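PDB 6KR5: cysteine synthase 3 from Entamoeba histolytica, which probably catalyses the pyridoxal-phosphate-dependent formation of L-cysteine from O-acetyl-L-serine and sulfide. Local coordinates for residues M265-V270 against T321-T326; N203-K208 against V250-T255. One frame throughout, in Å; residues are numbered along the deposited sequence.

In the fold
In both contacts one basic side chain of a helix reaches an acidic residue in a loop. Their centres lie 31 Å apart, and their nearest atoms are about 11 Å apart, so they do not touch. Interaction 2 closes before interaction 1 opens. It ties helix 195-207 to the chain entering strand 253-257, an outermost strand of the mixed six-stranded sheet. Helix 259-273 follows that strand directly and carries the 265-270 half of interaction 1. The partner half, 321-326, leads into the last helix, 327-335. Interaction 2 thus lies at the edge of the sheet, and interaction 1 joins the next helix to the C-terminal tail of this PLP-dependent fold.

Interaction 1: residues M265-V270 against T321-T326; sequences MARAVV and TIEEGT
The R267 guanidinium has T321 CB over one face, offset toward the rim, and the E323 carboxylate at its edge. This is a side-on bidentate salt bridge: NE and NH2 of the arginine each take one carboxylate oxygen. It joins helix 259-273 of the PLP-dependent enzyme fold to the loop before the C-terminal helix 327-335. The two planar groups lie only 22° apart, nearly coplanar. R267 NE donates to E323 OE1 at 2.7 Å, and the bond is almost straight at 173°. OE1 accepts through its syn lone pair and lies in the guanidinium plane. The second bond, R267 NH2 to E323 OE2, is 2.8 Å long and more bent. Here the oxygen is tilted from the guanidinium plane.

The arginine chain leaves the helix toward the loop. Its bend at chi3 (-71°), together with the chi4 rotation, brings the NE and NH2 edge to the glutamate. E323 bends as well, at chi2, and its side chain crosses that of R267 at about a right angle. Two bonds to one carboxylate restrict rotation of the guanidinium. T321 CB lies 3.7 Å from R267 NH1, and its CG2 methyl sits near NH2. NH1 has a further partner in the carbonyl oxygen of L318, so the arginine also binds the chain three residues before T321. E323 in turn touches V330 of helix 327-335. The contact lies at the surface, and a water bridges R267 and T321. The water is 2.7 Å from T321 OG1 and accepts a weak bond from R267 NH1 at 3.0 Å.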
ATOM      1  N   MET B 265       9.169   8.264  16.733  1.00 20.35           N
ATOM      2  CA  MET B 265      10.044   7.671  15.724  1.00 19.59           C
ATOM      3  C   MET B 265       9.337   7.534  14.379  1.00 19.96           C
ATOM      4  O   MET B 265       9.919   7.845  13.331  1.00 19.37           O
ATOM      5  CB  MET B 265      10.549   6.308  16.194  1.00 20.05           C
ATOM      6  CG  MET B 265      11.614   5.735  15.278  1.00 20.42           C
ATOM      7  SD  MET B 265      13.251   6.435  15.641  1.00 21.98           S
ATOM      8  CE  MET B 265      13.507   7.479  14.214  1.00 22.25           C
ATOM      9  N   ALA B 266       8.086   7.060  14.383  1.00 20.47           N
ATOM     10  CA  ALA B 266       7.360   6.889  13.127  1.00 18.27           C
ATOM     11  C   ALA B 266       7.198   8.214  12.401  1.00 20.25           C
ATOM     12  O   ALA B 266       7.346   8.279  11.177  1.00 20.54           O
ATOM     13  CB  ALA B 266       5.995   6.256  13.395  1.00 21.84           C
ATOM     14  N   ARG B 267       6.900   9.283  13.141  1.00 18.65           N
ATOM     15  CA  ARG B 267       6.784  10.598  12.518  1.00 18.20           C
ATOM     16  C   ARG B 267       8.110  11.054  11.936  1.00 19.47           C
ATOM     17  O   ARG B 267       8.144  11.699  10.881  1.00 20.63           O
ATOM     18  CB  ARG B 267       6.280  11.623  13.530  1.00 19.10           C
ATOM     19  CG  ARG B 267       4.814  11.450  13.878  1.00 21.34           C
ATOM     20  CD  ARG B 267       4.292  12.632  14.679  1.00 23.73           C
ATOM     21  NE  ARG B 267       4.815  12.665  16.045  1.00 23.37           N
ATOM     22  CZ  ARG B 267       4.257  12.047  17.081  1.00 22.45           C
ATOM     23  NH1 ARG B 267       3.149  11.333  16.918  1.00 24.84           N
ATOM     24  NH2 ARG B 267       4.802  12.158  18.282  1.00 22.64           N
ATOM     25  N   ALA B 268       9.215  10.752  12.620  1.00 20.72           N
ATOM     26  CA  ALA B 268      10.525  11.173  12.121  1.00 19.74           C
ATOM     27  C   ALA B 268      10.913  10.411  10.859  1.00 19.52           C
ATOM     28  O   ALA B 268      11.513  10.981   9.940  1.00 20.80           O
ATOM     29  CB  ALA B 268      11.581  10.984  13.207  1.00 20.69           C
ATOM     30  N   VAL B 269      10.570   9.125  10.792  1.00 18.42           N
ATOM     31  CA  VAL B 269      10.925   8.318   9.629  1.00 17.39           C
ATOM     32  C   VAL B 269      10.218   8.835   8.381  1.00 22.13           C
ATOM     33  O   VAL B 269      10.825   8.937   7.309  1.00 20.32           O
ATOM     34  CB  VAL B 269      10.597   6.842   9.911  1.00 17.13           C
ATOM     35  CG1 VAL B 269      10.741   6.006   8.648  1.00 22.10           C
ATOM     36  CG2 VAL B 269      11.522   6.336  11.002  1.00 20.15           C
ATOM     37  N   VAL B 270       8.931   9.176   8.488  1.00 20.03           N
ATOM     38  CA  VAL B 270       8.261   9.660   7.288  1.00 20.11           C
ATOM     39  C   VAL B 270       8.773  11.054   6.916  1.00 20.13           C
ATOM     40  O   VAL B 270       8.961  11.349   5.728  1.00 21.75           O
ATOM     41  CB  VAL B 270       6.723   9.589   7.440  1.00 23.24           C
ATOM     42  CG1 VAL B 270       6.234  10.442   8.564  1.00 23.98           C
ATOM     43  CG2 VAL B 270       6.018   9.958   6.121  1.00 23.32           C
ATOM     44  N   THR B 321      -0.231  14.956  16.239  1.00 36.79           N
ATOM     45  CA  THR B 321       0.865  15.469  17.053  1.00 34.86           C
ATOM     46  C   THR B 321       2.019  15.916  16.165  1.00 37.42           C
ATOM     47  O   THR B 321       2.336  15.275  15.160  1.00 39.67           O
ATOM     48  CB  THR B 321       1.346  14.393  18.025  1.00 33.89           C
ATOM     49  OG1 THR B 321       0.213  13.743  18.616  1.00 37.66           O
ATOM     50  CG2 THR B 321       2.218  14.993  19.118  1.00 36.75           C
ATOM     51  N   ILE B 322       2.657  17.020  16.540  1.00 41.99           N
ATOM     52  CA  ILE B 322       3.732  17.595  15.744  1.00 41.05           C
ATOM     53  C   ILE B 322       4.925  17.870  16.648  1.00 38.28           C
ATOM     54  O   ILE B 322       4.785  18.525  17.687  1.00 44.71           O
ATOM     55  CB  ILE B 322       3.273  18.882  15.029  1.00 45.31           C
ATOM     56  CG1 ILE B 322       4.347  19.368  14.050  1.00 50.66           C
ATOM     57  CG2 ILE B 322       2.897  19.954  16.041  1.00 47.01           C
ATOM     58  CD1 ILE B 322       4.510  18.472  12.833  1.00 48.72           C
ATOM     59  N   GLU B 323       6.094  17.352  16.266  1.00 33.27           N
ATOM     60  CA  GLU B 323       7.330  17.725  16.941  1.00 27.46           C
ATOM     61  C   GLU B 323       7.770  19.087  16.434  1.00 27.91           C
ATOM     62  O   GLU B 323       7.924  19.286  15.224  1.00 31.14           O
ATOM     63  CB  GLU B 323       8.435  16.701  16.699  1.00 28.20           C
ATOM     64  CG  GLU B 323       8.431  15.546  17.684  1.00 31.72           C
ATOM     65  CD  GLU B 323       7.250  14.629  17.464  1.00 27.04           C
ATOM     66  OE1 GLU B 323       7.055  14.197  16.309  1.00 25.91           O
ATOM     67  OE2 GLU B 323       6.514  14.364  18.438  1.00 26.67           O
ATOM     68  N   GLU B 324       7.967  20.020  17.361  1.00 29.20           N
ATOM     69  CA  GLU B 324       8.377  21.367  16.986  1.00 34.21           C
ATOM     70  C   GLU B 324       9.841  21.447  16.588  1.00 28.64           C
ATOM     71  O   GLU B 324      10.222  22.372  15.860  1.00 29.54           O
ATOM     72  CB  GLU B 324       8.133  22.342  18.138  1.00 36.12           C
ATOM     73  CG  GLU B 324       6.678  22.636  18.444  1.00 40.13           C
ATOM     74  CD  GLU B 324       6.529  23.540  19.657  1.00 50.23           C
ATOM     75  OE1 GLU B 324       7.240  24.575  19.726  1.00 40.95           O
ATOM     76  OE2 GLU B 324       5.710  23.207  20.543  1.00 47.58           O
ATOM     77  N   GLY B 325      10.665  20.519  17.050  1.00 26.69           N
ATOM     78  CA  GLY B 325      12.095  20.682  16.916  1.00 30.60           C
ATOM     79  C   GLY B 325      12.635  20.240  15.572  1.00 24.42           C
ATOM     80  O   GLY B 325      11.951  19.653  14.732  1.00 24.86           O
ATOM     81  N   THR B 326      13.916  20.523  15.384  1.00 21.04           N
ATOM     82  CA  THR B 326      14.635  20.112  14.192  1.00 22.66           C
ATOM     83  C   THR B 326      14.898  18.616  14.228  1.00 21.70           C
ATOM     84  O   THR B 326      14.707  17.946  15.248  1.00 22.19           O
ATOM     85  CB  THR B 326      15.974  20.839  14.099  1.00 22.64           C
ATOM     86  OG1 THR B 326      16.777  20.430  15.213  1.00 23.69           O
ATOM     87  CG2 THR B 326      15.777  22.341  14.139  1.00 23.96           C
TER
HETATM   88  O   HOH W   1       0.907  11.202  18.948  1.00 28.80           O

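Interaction 2: residues N203-K208 against V250-T255; sequences NLKKKK and VVDEIT
K205 NZ meets two oxygens of the 250-255 segment, one from a side chain and one from the backbone. It forms a salt bridge with D252 OD2 at 2.9 Å. It also donates to the carbonyl oxygen of V250, with NZ and V250 O 2.8 Å apart. Neither bond is ideally directed. The ammonium reaches OD2 on the syn side but 30° out of the carboxylate plane. It stands above the carbonyl plane of V250, with a C=O...N angle of 129°. The lysine chain is extended beyond CG, with chi2 to chi4 all near 180°, which carries NZ from the helix to the two oxygens. The D252 side chain comes from the opposite direction. K205 CE follows NZ in and lies 3.5 Å from D252 OD2.

A water joins the other carboxylate oxygen. It donates to D252 OD1 at 2.8 Å and accepts only a weak, long bond from K205 NZ. Farther out, the backbone N of V213 also binds D252 OD2. That oxygen therefore has two donors, and V213, on strand 212-218, helps to position the carboxylate that receives the lysine. The positive charge would probably favour the ionised carboxylate.

The V250 side chain packs on I198 and E202, so it also meets helix 195-207 directly. This side chain is about 12 Å from the bound PLP. D252 and E253 pair through their backbones with V213. The contact thus links the C-terminal end of helix 195-207 to the start of edge strand 253-257, beside the parallel strand 212-218.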
ATOM      1  N   ASN B 203      15.211 -19.078  10.787  1.00 24.89           N
ATOM      2  CA  ASN B 203      15.648 -19.385   9.433  1.00 24.61           C
ATOM      3  C   ASN B 203      16.925 -18.646   9.062  1.00 27.95           C
ATOM      4  O   ASN B 203      17.730 -19.171   8.283  1.00 30.62           O
ATOM      5  CB  ASN B 203      14.532 -19.077   8.436  1.00 25.36           C
ATOM      6  CG  ASN B 203      13.478 -20.156   8.405  1.00 31.79           C
ATOM      7  OD1 ASN B 203      13.738 -21.278   7.971  1.00 35.70           O
ATOM      8  ND2 ASN B 203      12.278 -19.826   8.865  1.00 34.49           N
ATOM      9  N   LEU B 204      17.145 -17.444   9.600  1.00 24.29           N
ATOM     10  CA  LEU B 204      18.436 -16.801   9.388  1.00 21.84           C
ATOM     11  C   LEU B 204      19.536 -17.530  10.152  1.00 25.82           C
ATOM     12  O   LEU B 204      20.645 -17.702   9.635  1.00 26.07           O
ATOM     13  CB  LEU B 204      18.379 -15.330   9.796  1.00 23.29           C
ATOM     14  CG  LEU B 204      17.604 -14.414   8.844  1.00 23.77           C
ATOM     15  CD1 LEU B 204      17.620 -12.980   9.356  1.00 21.18           C
ATOM     16  CD2 LEU B 204      18.188 -14.499   7.441  1.00 23.99           C
ATOM     17  N   LYS B 205      19.248 -17.978  11.378  1.00 27.18           N
ATOM     18  CA  LYS B 205      20.300 -18.609  12.171  1.00 27.69           C
ATOM     19  C   LYS B 205      20.711 -19.955  11.588  1.00 26.83           C
ATOM     20  O   LYS B 205      21.853 -20.386  11.781  1.00 27.68           O
ATOM     21  CB  LYS B 205      19.855 -18.759  13.628  1.00 26.35           C
ATOM     22  CG  LYS B 205      20.201 -17.551  14.492  1.00 23.01           C
ATOM     23  CD  LYS B 205      19.590 -17.646  15.893  1.00 26.07           C
ATOM     24  CE  LYS B 205      20.160 -16.544  16.779  1.00 25.29           C
ATOM     25  NZ  LYS B 205      19.484 -16.445  18.099  1.00 27.34           N
ATOM     26  N   LYS B 206      19.847 -20.575  10.807  1.00 27.29           N
ATOM     27  CA  LYS B 206      20.236 -21.847  10.157  1.00 26.47           C
ATOM     28  C   LYS B 206      21.311 -21.537   9.116  1.00 32.46           C
ATOM     29  O   LYS B 206      22.195 -22.357   8.916  1.00 35.17           O
ATOM     30  CB  LYS B 206      19.044 -22.474   9.437  1.00 32.14           C
ATOM     31  CG  LYS B 206      18.375 -23.610  10.182  1.00 33.58           C
ATOM     32  CD  LYS B 206      17.441 -24.430   9.327  1.00 53.48           C
ATOM     33  CE  LYS B 206      16.005 -23.989   9.491  1.00 53.50           C
ATOM     34  NZ  LYS B 206      15.475 -24.324  10.835  1.00 56.65           N
ATOM     35  N   LYS B 207      21.215 -20.380   8.479  1.00 28.98           N
ATOM     36  CA  LYS B 207      22.179 -20.017   7.448  1.00 25.69           C
ATOM     37  C   LYS B 207      23.428 -19.356   8.016  1.00 29.33           C
ATOM     38  O   LYS B 207      24.512 -19.482   7.433  1.00 29.68           O
ATOM     39  CB  LYS B 207      21.515 -19.099   6.414  1.00 28.16           C
ATOM     40  CG  LYS B 207      20.595 -19.870   5.453  1.00 34.55           C
ATOM     41  CD  LYS B 207      19.634 -18.974   4.685  1.00 38.93           C
ATOM     42  CE  LYS B 207      18.713 -19.806   3.783  1.00 41.10           C
ATOM     43  NZ  LYS B 207      17.873 -18.954   2.876  1.00 38.01           N
ATOM     44  N   LYS B 208      23.308 -18.679   9.154  1.00 24.56           N
ATOM     45  CA  LYS B 208      24.400 -17.875   9.693  1.00 23.05           C
ATOM     46  C   LYS B 208      24.189 -17.817  11.203  1.00 25.74           C
ATOM     47  O   LYS B 208      23.344 -17.057  11.683  1.00 25.63           O
ATOM     48  CB  LYS B 208      24.402 -16.492   9.053  1.00 24.46           C
ATOM     49  CG  LYS B 208      25.553 -15.570   9.422  1.00 25.13           C
ATOM     50  CD  LYS B 208      25.463 -14.281   8.609  1.00 25.20           C
ATOM     51  CE  LYS B 208      26.437 -13.231   9.078  1.00 26.88           C
ATOM     52  NZ  LYS B 208      26.418 -12.036   8.179  1.00 25.59           N
ATOM     53  N   VAL B 250      15.454 -18.547  20.845  1.00 24.54           N
ATOM     54  CA  VAL B 250      15.774 -17.956  19.544  1.00 24.21           C
ATOM     55  C   VAL B 250      16.162 -16.491  19.670  1.00 24.56           C
ATOM     56  O   VAL B 250      16.850 -15.945  18.787  1.00 22.25           O
ATOM     57  CB  VAL B 250      14.566 -18.112  18.598  1.00 24.09           C
ATOM     58  CG1 VAL B 250      14.819 -17.504  17.207  1.00 23.56           C
ATOM     59  CG2 VAL B 250      14.199 -19.572  18.461  1.00 27.47           C
ATOM     60  N   VAL B 251      15.736 -15.837  20.743  1.00 23.78           N
ATOM     61  CA  VAL B 251      15.860 -14.390  20.889  1.00 21.80           C
ATOM     62  C   VAL B 251      17.088 -14.065  21.727  1.00 24.12           C
ATOM     63  O   VAL B 251      17.273 -14.624  22.816  1.00 26.08           O
ATOM     64  CB  VAL B 251      14.591 -13.800  21.523  1.00 21.70           C
ATOM     65  CG1 VAL B 251      14.754 -12.311  21.782  1.00 24.88           C
ATOM     66  CG2 VAL B 251      13.379 -14.090  20.638  1.00 22.24           C
ATOM     67  N   ASP B 252      17.911 -13.144  21.238  1.00 22.68           N
ATOM     68  CA  ASP B 252      19.138 -12.766  21.924  1.00 22.53           C
ATOM     69  C   ASP B 252      18.999 -11.530  22.798  1.00 25.93           C
ATOM     70  O   ASP B 252      19.780 -11.365  23.745  1.00 27.07           O
ATOM     71  CB  ASP B 252      20.242 -12.524  20.896  1.00 24.47           C
ATOM     72  CG  ASP B 252      20.552 -13.760  20.117  1.00 28.99           C
ATOM     73  OD1 ASP B 252      20.932 -14.760  20.762  1.00 27.33           O
ATOM     74  OD2 ASP B 252      20.367 -13.756  18.881  1.00 25.86           O
ATOM     75  N   GLU B 253      18.033 -10.666  22.512  1.00 24.33           N
ATOM     76  CA  GLU B 253      17.861  -9.425  23.253  1.00 22.72           C
ATOM     77  C   GLU B 253      16.411  -8.992  23.114  1.00 25.55           C
ATOM     78  O   GLU B 253      15.830  -9.109  22.029  1.00 23.06           O
ATOM     79  CB  GLU B 253      18.797  -8.326  22.729  1.00 25.93           C
ATOM     80  CG  GLU B 253      18.576  -6.948  23.346  1.00 27.57           C
ATOM     81  CD  GLU B 253      19.329  -5.849  22.613  1.00 34.21           C
ATOM     82  OE1 GLU B 253      19.790  -6.098  21.476  1.00 32.98           O
ATOM     83  OE2 GLU B 253      19.453  -4.737  23.169  1.00 36.42           O
ATOM     84  N   ILE B 254      15.833  -8.520  24.212  1.00 22.72           N
ATOM     85  CA  ILE B 254      14.513  -7.894  24.200  1.00 25.66           C
ATOM     86  C   ILE B 254      14.700  -6.408  24.464  1.00 24.24           C
ATOM     87  O   ILE B 254      15.265  -6.019  25.494  1.00 25.91           O
ATOM     88  CB  ILE B 254      13.577  -8.516  25.245  1.00 20.78           C
ATOM     89  CG1 ILE B 254      13.476 -10.030  25.042  1.00 25.59           C
ATOM     90  CG2 ILE B 254      12.207  -7.846  25.182  1.00 23.22           C
ATOM     91  CD1 ILE B 254      13.083 -10.802  26.296  1.00 25.83           C
ATOM     92  N   THR B 255      14.213  -5.569  23.552  1.00 21.99           N
ATOM     93  CA  THR B 255      14.327  -4.125  23.717  1.00 22.97           C
ATOM     94  C   THR B 255      12.947  -3.522  23.904  1.00 23.17           C
ATOM     95  O   THR B 255      12.147  -3.521  22.956  1.00 23.41           O
ATOM     96  CB  THR B 255      15.024  -3.492  22.515  1.00 23.41           C
ATOM     97  OG1 THR B 255      16.345  -4.040  22.401  1.00 24.92           O
ATOM     98  CG2 THR B 255      15.126  -1.979  22.687  1.00 23.95           C
TER
HETATM   99  O   HOH W   2      22.704 -16.480  19.459  1.00 36.04           O